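Local coordinates for protein alpha-11 giardin (Giardia intestinalis, PDB 2II2) that binds calcium as an unusual annexin and probably, like other giardins, takes part in parasite attachment and in remodelling of the cytoskeleton, at residues A[20-25]-A[295-300]; A[27-32]-A[71-76]; A[43-46]-A[50-53]; A[55-60]-A[64-69]. One frame throughout, in Å; residues are numbered along the deposited sequence. Where two conformers were deposited one is given.

How the interactions relate
These four contacts share three helices of an annexin that has no strands, and one of them joins the two ends of the chain's fold. Helix 22-29 serves interactions 1 and 2, helix 64-73 serves 2 and 4, and helix 52-59 serves 3 and 4. Interaction 1 spans almost the whole chain and encloses the other three. Interaction 4 holds I60 and E66, residues of the calcium site; its centre is about 10 Å from that of interaction 1, and the E22 side chain comes within about 4 Å of that of I60. Interactions 2 and 3 meet where W73 CD2 lies 3.5 Å from F52 CE2, and 3 touches 4 where F44 CZ is 3.8 Å from F55 CD2.

Interaction 1. Residues A[20-25]-A[295-300]; sequences KNEEEL and KVNFRD
E22 and N297 mark the closest backbone approach, their CA atoms 6.7 Å apart where the start of helix 22-29, near the N-terminus of the annexin fold, faces the lead-in to helix 298-306, near its C-terminus. The two side chains bridge that gap with a single direct bond: N297 ND2 donates to E22 OE1 over 2.9 Å, almost straight at 172°. The carboxylate oxygen lies in the plane of the amide and is approached on its anti side, somewhat out of the carboxylate plane, while the two flat groups stand 79° apart. The extended E22 chain carries OE1 out to the amide; nearer the backbone, E22 CB already lies 3.4 Å from N297 ND2. A water doubles the link, donating to E22 OE1 at 2.8 Å and accepting from the backbone N of N297. E23 was modelled in two conformers, and its contacts are the less certain ones: in the conformer described, E23 CG lies 3.6 Å from N297 OD1, and a second water joins the E23 carboxylate to N297 OD1, giving that oxygen a hydrogen at 2.7 Å. Behind these residues, N21 caps helix 22-29 by accepting from E24 N. Y65 OH makes a weak hydrogen bond to E22 O, and the E22 side chain rests on I60 of the calcium site. Chemically, a neutral amide serves as the adaptor: its N-H meets a carboxylate that also receives a water, its carbonyl meets another water, and the helix starts are tied together at the surface by polar bonds with little apolar burial.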
loop_
_atom_site.group_PDB
_atom_site.type_symbol
_atom_site.label_atom_id
_atom_site.label_comp_id
_atom_site.label_asym_id
_atom_site.label_seq_id
_atom_site.Cartn_x
_atom_site.Cartn_y
_atom_site.Cartn_z
ATOM N N LYS A 20 -9.852 26.383 -2.925
ATOM C CA LYS A 20 -9.472 25.408 -1.917
ATOM C C LYS A 20 -10.698 24.624 -1.449
ATOM O O LYS A 20 -10.806 24.263 -0.270
ATOM C CB LYS A 20 -8.720 26.057 -0.757
ATOM C CG LYS A 20 -7.592 26.964 -1.193
ATOM C CD LYS A 20 -6.799 27.478 -0.009
ATOM C CE LYS A 20 -5.804 28.546 -0.425
ATOM N NZ LYS A 20 -4.809 28.074 -1.436
ATOM N N ASN A 21 -11.591 24.314 -2.380
ATOM C CA ASN A 21 -12.827 23.637 -2.025
ATOM C C ASN A 21 -12.630 22.138 -2.025
ATOM O O ASN A 21 -12.881 21.467 -3.027
ATOM C CB ASN A 21 -13.957 24.056 -2.968
ATOM C CG ASN A 21 -15.324 23.696 -2.427
ATOM O OD1 ASN A 21 -15.497 22.656 -1.800
ATOM N ND2 ASN A 21 -16.306 24.558 -2.669
ATOM N N GLU A 22 -12.184 21.641 -0.872
ATOM C CA GLU A 22 -11.843 20.227 -0.734
ATOM C C GLU A 22 -13.065 19.331 -0.889
ATOM O O GLU A 22 -12.950 18.203 -1.382
ATOM C CB GLU A 22 -11.176 19.994 0.615
ATOM C CG GLU A 22 -9.827 20.639 0.721
ATOM C CD GLU A 22 -9.097 20.318 2.015
ATOM O OE1 GLU A 22 -9.679 19.678 2.916
ATOM O OE2 GLU A 22 -7.934 20.726 2.133
ATOM N N GLU A 23 -14.216 19.810 -0.423
ATOM C CA GLU A 23 -15.456 19.053 -0.545
ATOM C C GLU A 23 -15.802 18.833 -2.019
ATOM O O GLU A 23 -16.051 17.708 -2.452
ATOM C CB GLU A 23 -16.603 19.778 0.174
ATOM C CG GLU A 23 -16.475 19.818 1.690
ATOM C CD GLU A 23 -17.562 20.644 2.376
ATOM O OE1 GLU A 23 -18.145 21.541 1.734
ATOM O OE2 GLU A 23 -17.831 20.394 3.573
ATOM N N GLU A 24 -15.794 19.914 -2.797
ATOM C CA GLU A 24 -16.116 19.810 -4.203
ATOM C C GLU A 24 -15.038 19.069 -4.997
ATOM O O GLU A 24 -15.339 18.463 -6.031
ATOM C CB GLU A 24 -16.403 21.181 -4.803
ATOM C CG GLU A 24 -17.294 21.016 -5.992
ATOM C CD GLU A 24 -17.830 22.306 -6.549
ATOM O OE1 GLU A 24 -17.767 23.371 -5.867
ATOM O OE2 GLU A 24 -18.309 22.236 -7.696
ATOM N N LEU A 25 -13.786 19.119 -4.542
ATOM C CA LEU A 25 -12.754 18.365 -5.229
ATOM C C LEU A 25 -13.035 16.870 -5.160
ATOM O O LEU A 25 -12.768 16.133 -6.120
ATOM C CB LEU A 25 -11.370 18.719 -4.700
ATOM C CG LEU A 25 -10.189 18.018 -5.367
ATOM C CD1 LEU A 25 -10.123 18.355 -6.857
ATOM C CD2 LEU A 25 -8.887 18.351 -4.680
ATOM N N LYS A 295 -7.122 16.982 7.783
ATOM C CA LYS A 295 -7.756 15.665 7.893
ATOM C C LYS A 295 -9.256 15.677 7.724
ATOM O O LYS A 295 -9.842 14.629 7.468
ATOM C CB LYS A 295 -7.415 15.007 9.235
ATOM C CG LYS A 295 -5.953 14.648 9.337
ATOM C CD LYS A 295 -5.589 14.171 10.714
ATOM C CE LYS A 295 -4.081 14.029 10.905
ATOM N NZ LYS A 295 -3.407 15.365 10.811
ATOM N N VAL A 296 -9.898 16.833 7.913
ATOM C CA VAL A 296 -11.358 16.857 8.029
ATOM C C VAL A 296 -12.087 16.255 6.819
ATOM O O VAL A 296 -13.136 15.610 6.991
ATOM C CB VAL A 296 -11.882 18.260 8.364
ATOM C CG1 VAL A 296 -11.624 19.217 7.232
ATOM C CG2 VAL A 296 -13.372 18.203 8.688
ATOM N N ASN A 297 -11.541 16.456 5.616
ATOM C CA ASN A 297 -12.172 15.927 4.411
ATOM C C ASN A 297 -11.614 14.606 3.917
ATOM O O ASN A 297 -12.037 14.097 2.872
ATOM C CB ASN A 297 -12.166 16.973 3.295
ATOM C CG ASN A 297 -13.014 18.169 3.670
ATOM O OD1 ASN A 297 -14.212 18.028 3.908
ATOM N ND2 ASN A 297 -12.414 19.335 3.717
ATOM N N PHE A 298 -10.662 14.036 4.658
ATOM C CA PHE A 298 -10.054 12.771 4.260
ATOM C C PHE A 298 -11.081 11.652 4.184
ATOM O O PHE A 298 -11.069 10.869 3.228
ATOM C CB PHE A 298 -8.914 12.350 5.210
ATOM C CG PHE A 298 -8.391 10.987 4.865
ATOM C CD1 PHE A 298 -7.639 10.791 3.693
ATOM C CD2 PHE A 298 -8.750 9.876 5.604
ATOM C CE1 PHE A 298 -7.226 9.542 3.317
ATOM C CE2 PHE A 298 -8.337 8.597 5.221
ATOM C CZ PHE A 298 -7.592 8.445 4.068
ATOM N N ARG A 299 -11.954 11.541 5.194
ATOM C CA ARG A 299 -12.951 10.460 5.197
ATOM C C ARG A 299 -13.755 10.418 3.900
ATOM O O ARG A 299 -13.950 9.348 3.304
ATOM C CB ARG A 299 -13.862 10.622 6.417
ATOM C CG ARG A 299 -15.050 9.676 6.531
ATOM C CD ARG A 299 -15.915 10.079 7.731
ATOM N NE ARG A 299 -16.661 11.307 7.476
ATOM C CZ ARG A 299 -16.362 12.496 7.984
ATOM N NH1 ARG A 299 -15.334 12.644 8.819
ATOM N NH2 ARG A 299 -17.108 13.559 7.683
ATOM N N ASP A 300 -14.243 11.575 3.474
ATOM C CA ASP A 300 -15.033 11.637 2.267
ATOM C C ASP A 300 -14.230 11.319 1.010
ATOM O O ASP A 300 -14.723 10.630 0.112
ATOM C CB ASP A 300 -15.703 13.002 2.155
ATOM C CG ASP A 300 -16.837 13.170 3.157
ATOM O OD1 ASP A 300 -17.493 12.169 3.524
ATOM O OD2 ASP A 300 -17.068 14.310 3.598
HETATM O O HOH W 1 -9.082 17.826 4.914
HETATM O O HOH W 2 -15.897 19.320 5.558
#

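Interaction 2. Residues A[27-32]-A[71-76]; sequences TFTSRW and LGWDCN. With SO4 (sulfate ion), chain B.
W73 reaches T29 with the N-H edge of its indole, and F28 and W32 with the far end of its six-membered ring. From CB the ring swings out at CG, and the pyrrole edge comes to T29 first. W73 NE1 donates to T29 OG1 over 2.9 Å, a bent bond of 140° with the hydroxyl 17° out of the ring plane, while T29 CG2 sits 3.5 Å from W73 NE1. In T29 the hydroxyl is anti to the carbonyl carbon (chi1 -62°), a setting from which OG1 also bonds to L25 O, one turn back; the oxygen therefore serves both partners. Farther along, W73 CE2 lies 3.8 Å from T29 CG2, and W73 CZ2 is 3.5 Å from T29 OG1. At the tip, W73 CH2 meets the rim of the F28 ring, 3.9 Å from F28 CE2. W32 CD1 lies 3.9 Å from W73 CH2 as well. Farther along the chain from W73, N76 N donates to O3 of a sulfate, probably from the crystallisation liquor. The indole thus ties the end of helix 64-73 to the end of helix 22-29; W73 itself touches F52 of helix 52-59 and R37 of helix 34-48, with F28 leaning on helix 9-18 and T29 on helix 298-306 around it.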
loop_
_atom_site.group_PDB
_atom_site.type_symbol
_atom_site.label_atom_id
_atom_site.label_comp_id
_atom_site.label_asym_id
_atom_site.label_seq_id
_atom_site.Cartn_x
_atom_site.Cartn_y
_atom_site.Cartn_z
ATOM N N THR A 27 -16.073 15.370 -4.992
ATOM C CA THR A 27 -17.147 15.023 -5.913
ATOM C C THR A 27 -16.699 15.148 -7.372
ATOM O O THR A 27 -17.086 14.335 -8.222
ATOM C CB THR A 27 -18.409 15.839 -5.620
ATOM O OG1 THR A 27 -18.136 17.223 -5.803
ATOM C CG2 THR A 27 -18.853 15.605 -4.206
ATOM N N PHE A 28 -15.894 16.167 -7.671
ATOM C CA PHE A 28 -15.337 16.293 -9.014
ATOM C C PHE A 28 -14.515 15.059 -9.418
ATOM O O PHE A 28 -14.640 14.509 -10.524
ATOM C CB PHE A 28 -14.488 17.567 -9.135
ATOM C CG PHE A 28 -13.844 17.720 -10.486
ATOM C CD1 PHE A 28 -14.520 18.350 -11.535
ATOM C CD2 PHE A 28 -12.588 17.210 -10.728
ATOM C CE1 PHE A 28 -13.925 18.476 -12.782
ATOM C CE2 PHE A 28 -11.993 17.302 -11.970
ATOM C CZ PHE A 28 -12.671 17.941 -12.999
ATOM N N THR A 29 -13.657 14.627 -8.494
ATOM C CA THR A 29 -12.758 13.515 -8.757
ATOM C C THR A 29 -13.533 12.232 -9.023
ATOM O O THR A 29 -13.098 11.409 -9.813
ATOM C CB THR A 29 -11.753 13.363 -7.621
ATOM O OG1 THR A 29 -10.973 14.563 -7.542
ATOM C CG2 THR A 29 -10.810 12.190 -7.847
ATOM N N SER A 30 -14.694 12.097 -8.380
ATOM C CA SER A 30 -15.502 10.880 -8.488
ATOM C C SER A 30 -15.985 10.589 -9.916
ATOM O O SER A 30 -16.392 9.451 -10.237
ATOM C CB SER A 30 -16.722 10.977 -7.559
ATOM O OG SER A 30 -17.755 11.756 -8.156
ATOM N N ARG A 31 -15.937 11.586 -10.798
ATOM C CA ARG A 31 -16.521 11.451 -12.121
ATOM C C ARG A 31 -15.716 10.625 -13.089
ATOM O O ARG A 31 -16.268 10.186 -14.094
ATOM C CB ARG A 31 -16.707 12.837 -12.745
ATOM C CG ARG A 31 -17.657 13.713 -12.029
ATOM C CD ARG A 31 -17.914 14.928 -12.873
ATOM N NE ARG A 31 -18.146 16.053 -11.999
ATOM C CZ ARG A 31 -17.929 17.306 -12.343
ATOM N NH1 ARG A 31 -17.482 17.588 -13.570
ATOM N NH2 ARG A 31 -18.168 18.262 -11.460
ATOM N N TRP A 32 -14.435 10.413 -12.793
ATOM C CA TRP A 32 -13.474 9.996 -13.811
ATOM C C TRP A 32 -12.849 8.622 -13.601
ATOM O O TRP A 32 -12.415 8.293 -12.502
ATOM C CB TRP A 32 -12.352 11.038 -13.898
ATOM C CG TRP A 32 -12.860 12.449 -13.898
ATOM C CD1 TRP A 32 -12.879 13.322 -12.841
ATOM C CD2 TRP A 32 -13.452 13.156 -15.003
ATOM N NE1 TRP A 32 -13.444 14.515 -13.216
ATOM C CE2 TRP A 32 -13.806 14.440 -14.537
ATOM C CE3 TRP A 32 -13.738 12.819 -16.337
ATOM C CZ2 TRP A 32 -14.408 15.396 -15.362
ATOM C CZ3 TRP A 32 -14.323 13.784 -17.163
ATOM C CH2 TRP A 32 -14.649 15.050 -16.674
ATOM N N LEU A 71 -1.777 11.308 -4.831
ATOM C CA LEU A 71 -1.491 9.945 -5.239
ATOM C C LEU A 71 -2.586 9.396 -6.151
ATOM O O LEU A 71 -2.289 8.809 -7.203
ATOM C CB LEU A 71 -1.317 9.040 -4.013
ATOM C CG LEU A 71 -0.074 9.256 -3.148
ATOM C CD1 LEU A 71 -0.143 8.356 -1.927
ATOM C CD2 LEU A 71 1.246 9.024 -3.923
ATOM N N GLY A 72 -3.841 9.615 -5.766
ATOM C CA GLY A 72 -4.968 9.071 -6.519
ATOM C C GLY A 72 -5.075 9.655 -7.930
ATOM O O GLY A 72 -5.445 8.944 -8.864
ATOM N N TRP A 73 -4.754 10.936 -8.106
ATOM C CA TRP A 73 -4.785 11.556 -9.442
ATOM C C TRP A 73 -3.632 11.161 -10.363
ATOM O O TRP A 73 -3.709 11.383 -11.561
ATOM C CB TRP A 73 -4.837 13.089 -9.309
ATOM C CG TRP A 73 -6.212 13.608 -9.213
ATOM C CD1 TRP A 73 -6.922 13.944 -8.096
ATOM C CD2 TRP A 73 -7.074 13.839 -10.319
ATOM N NE1 TRP A 73 -8.176 14.389 -8.454
ATOM C CE2 TRP A 73 -8.297 14.336 -9.813
ATOM C CE3 TRP A 73 -6.927 13.702 -11.708
ATOM C CZ2 TRP A 73 -9.377 14.685 -10.641
ATOM C CZ3 TRP A 73 -8.011 14.059 -12.534
ATOM C CH2 TRP A 73 -9.215 14.525 -11.993
ATOM N N ASP A 74 -2.544 10.640 -9.792
ATOM C CA ASP A 74 -1.366 10.311 -10.599
ATOM C C ASP A 74 -1.529 8.941 -11.270
ATOM O O ASP A 74 -2.433 8.166 -10.929
ATOM C CB ASP A 74 -0.132 10.270 -9.675
ATOM C CG ASP A 74 1.191 10.514 -10.409
ATOM O OD1 ASP A 74 1.211 10.618 -11.657
ATOM O OD2 ASP A 74 2.208 10.623 -9.687
ATOM N N CYS A 75 -0.637 8.643 -12.215
ATOM C CA CYS A 75 -0.476 7.267 -12.703
ATOM C C CYS A 75 0.137 6.393 -11.602
ATOM O O CYS A 75 0.991 6.855 -10.824
ATOM C CB CYS A 75 0.362 7.237 -13.978
ATOM S SG CYS A 75 -0.531 7.979 -15.364
ATOM N N ASN A 76 -0.299 5.134 -11.530
ATOM C CA ASN A 76 0.025 4.289 -10.390
ATOM C C ASN A 76 1.535 4.063 -10.223
ATOM O O ASN A 76 2.050 4.080 -9.100
ATOM C CB ASN A 76 -0.716 2.971 -10.554
ATOM C CG ASN A 76 -0.518 2.064 -9.392
ATOM O OD1 ASN A 76 0.301 1.135 -9.435
ATOM N ND2 ASN A 76 -1.257 2.323 -8.323
HETATM S S SO4 B . -2.462 4.294 -14.789
HETATM O O1 SO4 B . -3.089 3.027 -15.164
HETATM O O2 SO4 B . -3.179 5.383 -15.447
HETATM O O3 SO4 B . -2.448 4.474 -13.333
HETATM O O4 SO4 B . -1.081 4.296 -15.285
#

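Interaction 3. Residues A[43-46]-A[50-53]; sequences QFQD and LEFI
F44 and F52 form a T-shaped pair at a helix-turn-helix junction, where helix 34-48 ends and helix 52-59 begins. The rings are nearly perpendicular, their planes 87° apart and their centroids 5.1 Å from each other. F52 presents its edge: CD1 stands above the centre of the F44 ring, 3.8 Å from its CG. In both residues CG is anti to the backbone N, chi1 being -177° in F44 and -179° in F52, and this brings the two rings together across the turn. The rim of F44 is occupied differently, since L50 O lies in the ring plane 3.3 Å from CD2, where the weakly positive ring hydrogens face a carbonyl. The same oxygen receives a CA-H...O contact from Q45, at 3.2 Å from its CA. L50 CB adds an apolar touch on F44 CE2. On the outer side the extended Q45 side chain lies across E51, with OE1 3.6 Å from CG of that glutamate. E51 is the N-cap of helix 52-59: its OE2 accepts from I53 N from above the carboxylate plane, and its OE1 accepts from A54 N. Beyond the turn, F44 rests on I10 and V13 of helix 9-18, so the junction is packed against that helix. One water completes the junction, donating to Q45 OE1 at 3.0 Å and accepting from F52 N at 2.9 Å.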
loop_
_atom_site.group_PDB
_atom_site.type_symbol
_atom_site.label_atom_id
_atom_site.label_comp_id
_atom_site.label_asym_id
_atom_site.label_seq_id
_atom_site.Cartn_x
_atom_site.Cartn_y
_atom_site.Cartn_z
ATOM N N GLN A 43 -4.800 17.382 -20.800
ATOM C CA GLN A 43 -5.503 18.516 -21.376
ATOM C C GLN A 43 -5.448 19.727 -20.444
ATOM O O GLN A 43 -5.362 20.868 -20.907
ATOM C CB GLN A 43 -6.961 18.162 -21.684
ATOM C CG GLN A 43 -7.172 17.222 -22.877
ATOM C CD GLN A 43 -8.543 17.398 -23.555
ATOM O OE1 GLN A 43 -8.988 16.523 -24.298
ATOM N NE2 GLN A 43 -9.199 18.526 -23.310
ATOM N N PHE A 44 -5.522 19.486 -19.132
ATOM C CA PHE A 44 -5.445 20.567 -18.155
ATOM C C PHE A 44 -4.155 21.349 -18.346
ATOM O O PHE A 44 -4.167 22.602 -18.388
ATOM C CB PHE A 44 -5.532 20.007 -16.741
ATOM C CG PHE A 44 -5.529 21.046 -15.673
ATOM C CD1 PHE A 44 -6.727 21.522 -15.120
ATOM C CD2 PHE A 44 -4.326 21.533 -15.176
ATOM C CE1 PHE A 44 -6.723 22.479 -14.112
ATOM C CE2 PHE A 44 -4.326 22.496 -14.169
ATOM C CZ PHE A 44 -5.531 22.972 -13.641
ATOM N N GLN A 45 -3.052 20.626 -18.530
ATOM C CA GLN A 45 -1.772 21.309 -18.669
ATOM C C GLN A 45 -1.666 22.018 -20.025
ATOM O O GLN A 45 -1.167 23.130 -20.112
ATOM C CB GLN A 45 -0.623 20.329 -18.448
ATOM C CG GLN A 45 0.761 20.925 -18.588
ATOM C CD GLN A 45 1.828 20.055 -17.934
ATOM O OE1 GLN A 45 1.549 18.955 -17.470
ATOM N NE2 GLN A 45 3.050 20.558 -17.876
ATOM N N ASP A 46 -2.145 21.364 -21.076
ATOM C CA ASP A 46 -2.150 21.991 -22.416
ATOM C C ASP A 46 -2.930 23.294 -22.403
ATOM O O ASP A 46 -2.488 24.286 -22.976
ATOM C CB ASP A 46 -2.748 21.061 -23.466
ATOM C CG ASP A 46 -2.741 21.676 -24.857
ATOM O OD1 ASP A 46 -1.642 21.833 -25.433
ATOM O OD2 ASP A 46 -3.844 22.013 -25.333
ATOM N N LEU A 50 -0.383 24.758 -16.547
ATOM C CA LEU A 50 -0.070 24.272 -15.203
ATOM C C LEU A 50 -0.105 22.759 -15.185
ATOM O O LEU A 50 -1.068 22.147 -15.651
ATOM C CB LEU A 50 -1.103 24.794 -14.198
ATOM C CG LEU A 50 -1.319 26.311 -14.155
ATOM C CD1 LEU A 50 -2.630 26.689 -13.490
ATOM C CD2 LEU A 50 -0.134 27.007 -13.505
ATOM N N GLU A 51 0.955 22.156 -14.665
ATOM C CA GLU A 51 0.940 20.733 -14.360
ATOM C C GLU A 51 -0.052 20.443 -13.239
ATOM O O GLU A 51 -0.004 21.071 -12.186
ATOM C CB GLU A 51 2.356 20.271 -14.015
ATOM C CG GLU A 51 2.538 18.755 -14.059
ATOM C CD GLU A 51 2.195 18.073 -12.742
ATOM O OE1 GLU A 51 2.715 18.501 -11.700
ATOM O OE2 GLU A 51 1.437 17.077 -12.736
ATOM N N PHE A 52 -0.957 19.496 -13.471
ATOM C CA PHE A 52 -2.108 19.354 -12.584
ATOM C C PHE A 52 -1.777 19.005 -11.144
ATOM O O PHE A 52 -2.337 19.602 -10.250
ATOM C CB PHE A 52 -3.103 18.344 -13.162
ATOM C CG PHE A 52 -4.341 18.163 -12.313
ATOM C CD1 PHE A 52 -5.420 19.055 -12.422
ATOM C CD2 PHE A 52 -4.418 17.128 -11.369
ATOM C CE1 PHE A 52 -6.559 18.904 -11.630
ATOM C CE2 PHE A 52 -5.553 16.982 -10.553
ATOM C CZ PHE A 52 -6.632 17.860 -10.707
ATOM N N ILE A 53 -0.905 18.026 -10.939
ATOM C CA ILE A 53 -0.642 17.528 -9.602
ATOM C C ILE A 53 0.067 18.591 -8.777
ATOM O O ILE A 53 -0.315 18.854 -7.653
ATOM C CB ILE A 53 0.113 16.179 -9.631
ATOM C CG1 ILE A 53 -0.771 15.156 -10.349
ATOM C CG2 ILE A 53 0.491 15.753 -8.203
ATOM C CD1 ILE A 53 -0.262 13.778 -10.352
HETATM O O HOH W 3 -0.870 17.971 -15.981
#

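Interaction 4. Residues A[55-60]-A[64-69]; sequences FLKKCI and PYEDVM
E66 aims its carboxylate at the C-terminal end of helix 52-59, where OE2 lies 3.1 Å from I60 O and 3.3 Å from K57 O. All three oxygens are acceptors, so neither approach is a hydrogen bond; such crowding of oxygens is consistent with a place prepared for a cation, though none is bound in this model. The aliphatic part of K57 covers the carboxylate, its CG 3.7 Å from E66 CD, while K57 NZ remains 5.6 Å from E66 OE1, too far for a salt bridge. E66 holds this pose with CG anti to the backbone N (chi1 -168°) and an extended chain that crosses the gap between the helices.

Around that polar centre lie apolar contacts. I60 CG2 meets the edge of the Y65 ring, in its plane, 3.6 Å from CD2, and L56 CD2 rests 4.1 Å from M69 CB. Farther out, K20 NZ, from the turn ahead of helix 22-29, hydrogen-bonds to C59 O at the end of helix 52-59. The two short helical segments run antiparallel at 169°, their axes 10.2 Å apart. Since I60 and E66 are seen binding calcium in this protein, the arrangement is consistent with an annexin-type site in the loop between two helices, in which a loop carbonyl and a downstream acidic side chain probably share the ion.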
loop_
_atom_site.group_PDB
_atom_site.type_symbol
_atom_site.label_atom_id
_atom_site.label_comp_id
_atom_site.label_asym_id
_atom_site.label_seq_id
_atom_site.Cartn_x
_atom_site.Cartn_y
_atom_site.Cartn_z
ATOM N N PHE A 55 -0.094 21.779 -9.207
ATOM C CA PHE A 55 -1.067 22.840 -8.957
ATOM C C PHE A 55 -2.030 22.430 -7.855
ATOM O O PHE A 55 -2.328 23.216 -6.989
ATOM C CB PHE A 55 -1.810 23.194 -10.241
ATOM C CG PHE A 55 -2.770 24.353 -10.100
ATOM C CD1 PHE A 55 -2.295 25.630 -9.824
ATOM C CD2 PHE A 55 -4.142 24.180 -10.285
ATOM C CE1 PHE A 55 -3.156 26.704 -9.687
ATOM C CE2 PHE A 55 -5.022 25.250 -10.146
ATOM C CZ PHE A 55 -4.539 26.521 -9.865
ATOM N N LEU A 56 -2.511 21.186 -7.894
ATOM C CA LEU A 56 -3.339 20.665 -6.803
ATOM C C LEU A 56 -2.609 20.822 -5.456
ATOM O O LEU A 56 -3.189 21.309 -4.496
ATOM C CB LEU A 56 -3.752 19.228 -7.092
ATOM C CG LEU A 56 -4.673 18.537 -6.083
ATOM C CD1 LEU A 56 -5.459 17.440 -6.751
ATOM C CD2 LEU A 56 -3.880 17.973 -4.916
ATOM N N LYS A 57 -1.326 20.451 -5.419
ATOM C CA LYS A 57 -0.569 20.543 -4.172
ATOM C C LYS A 57 -0.364 21.995 -3.749
ATOM O O LYS A 57 -0.344 22.284 -2.551
ATOM C CB LYS A 57 0.765 19.825 -4.317
ATOM C CG LYS A 57 0.687 18.314 -4.352
ATOM C CD LYS A 57 2.095 17.729 -4.406
ATOM C CE LYS A 57 2.123 16.242 -4.699
ATOM N NZ LYS A 57 3.501 15.782 -5.038
ATOM N N LYS A 58 -0.218 22.896 -4.722
ATOM C CA LYS A 58 -0.044 24.317 -4.438
ATOM C C LYS A 58 -1.301 24.922 -3.822
ATOM O O LYS A 58 -1.219 25.834 -3.008
ATOM C CB LYS A 58 0.342 25.078 -5.710
ATOM C CG LYS A 58 0.840 26.509 -5.470
ATOM C CD LYS A 58 1.033 27.274 -6.777
ATOM C CE LYS A 58 1.441 28.729 -6.561
ATOM N NZ LYS A 58 0.482 29.534 -5.726
ATOM N N CYS A 59 -2.460 24.407 -4.222
ATOM C CA CYS A 59 -3.745 24.944 -3.784
ATOM C C CYS A 59 -4.243 24.331 -2.476
ATOM O O CYS A 59 -4.875 25.017 -1.671
ATOM C CB CYS A 59 -4.782 24.707 -4.881
ATOM S SG CYS A 59 -4.550 25.736 -6.339
ATOM N N ILE A 60 -4.009 23.029 -2.315
ATOM C CA ILE A 60 -4.535 22.244 -1.201
ATOM C C ILE A 60 -3.473 22.088 -0.113
ATOM O O ILE A 60 -2.373 21.609 -0.371
ATOM C CB ILE A 60 -4.998 20.857 -1.689
ATOM C CG1 ILE A 60 -6.097 20.978 -2.750
ATOM C CG2 ILE A 60 -5.472 19.972 -0.534
ATOM C CD1 ILE A 60 -7.329 21.789 -2.341
ATOM N N PRO A 64 -2.792 14.511 4.878
ATOM C CA PRO A 64 -3.338 13.287 4.296
ATOM C C PRO A 64 -4.404 13.491 3.218
ATOM O O PRO A 64 -4.502 12.668 2.306
ATOM C CB PRO A 64 -3.862 12.499 5.517
ATOM C CG PRO A 64 -4.080 13.517 6.560
ATOM C CD PRO A 64 -3.041 14.598 6.326
ATOM N N TYR A 65 -5.220 14.540 3.332
ATOM C CA TYR A 65 -6.157 14.843 2.260
ATOM C C TYR A 65 -5.386 15.166 0.954
ATOM O O TYR A 65 -5.669 14.618 -0.101
ATOM C CB TYR A 65 -7.126 15.972 2.664
ATOM C CG TYR A 65 -8.040 16.363 1.522
ATOM C CD1 TYR A 65 -9.279 15.742 1.319
ATOM C CD2 TYR A 65 -7.626 17.297 0.591
ATOM C CE1 TYR A 65 -10.077 16.071 0.252
ATOM C CE2 TYR A 65 -8.423 17.644 -0.481
ATOM C CZ TYR A 65 -9.650 17.029 -0.658
ATOM O OH TYR A 65 -10.441 17.354 -1.724
ATOM N N GLU A 66 -4.372 16.037 1.052
ATOM C CA GLU A 66 -3.560 16.313 -0.132
ATOM C C GLU A 66 -2.916 15.019 -0.655
ATOM O O GLU A 66 -2.892 14.788 -1.857
ATOM C CB GLU A 66 -2.430 17.302 0.194
ATOM C CG GLU A 66 -1.719 17.852 -1.056
ATOM C CD GLU A 66 -0.296 18.309 -0.803
ATOM O OE1 GLU A 66 0.591 17.424 -0.605
ATOM O OE2 GLU A 66 -0.065 19.536 -0.797
ATOM N N ASP A 67 -2.384 14.193 0.248
ATOM C CA ASP A 67 -1.693 12.968 -0.138
ATOM C C ASP A 67 -2.601 12.048 -0.941
ATOM O O ASP A 67 -2.199 11.525 -1.957
ATOM C CB ASP A 67 -1.238 12.161 1.081
ATOM C CG ASP A 67 -0.047 12.739 1.794
ATOM O OD1 ASP A 67 0.625 13.641 1.256
ATOM O OD2 ASP A 67 0.209 12.265 2.927
ATOM N N VAL A 68 -3.816 11.802 -0.439
ATOM C CA VAL A 68 -4.695 10.855 -1.123
ATOM C C VAL A 68 -5.081 11.379 -2.501
ATOM O O VAL A 68 -5.176 10.629 -3.479
ATOM C CB VAL A 68 -5.923 10.451 -0.257
ATOM C CG1 VAL A 68 -6.964 11.554 -0.176
ATOM C CG2 VAL A 68 -6.539 9.182 -0.834
ATOM N N MET A 69 -5.281 12.686 -2.602
ATOM C CA MET A 69 -5.617 13.295 -3.886
ATOM C C MET A 69 -4.438 13.283 -4.869
ATOM O O MET A 69 -4.595 12.948 -6.073
ATOM C CB MET A 69 -6.120 14.726 -3.673
ATOM C CG MET A 69 -7.545 14.836 -3.247
ATOM S SD MET A 69 -8.604 14.287 -4.612
ATOM C CE MET A 69 -10.230 14.314 -3.852
#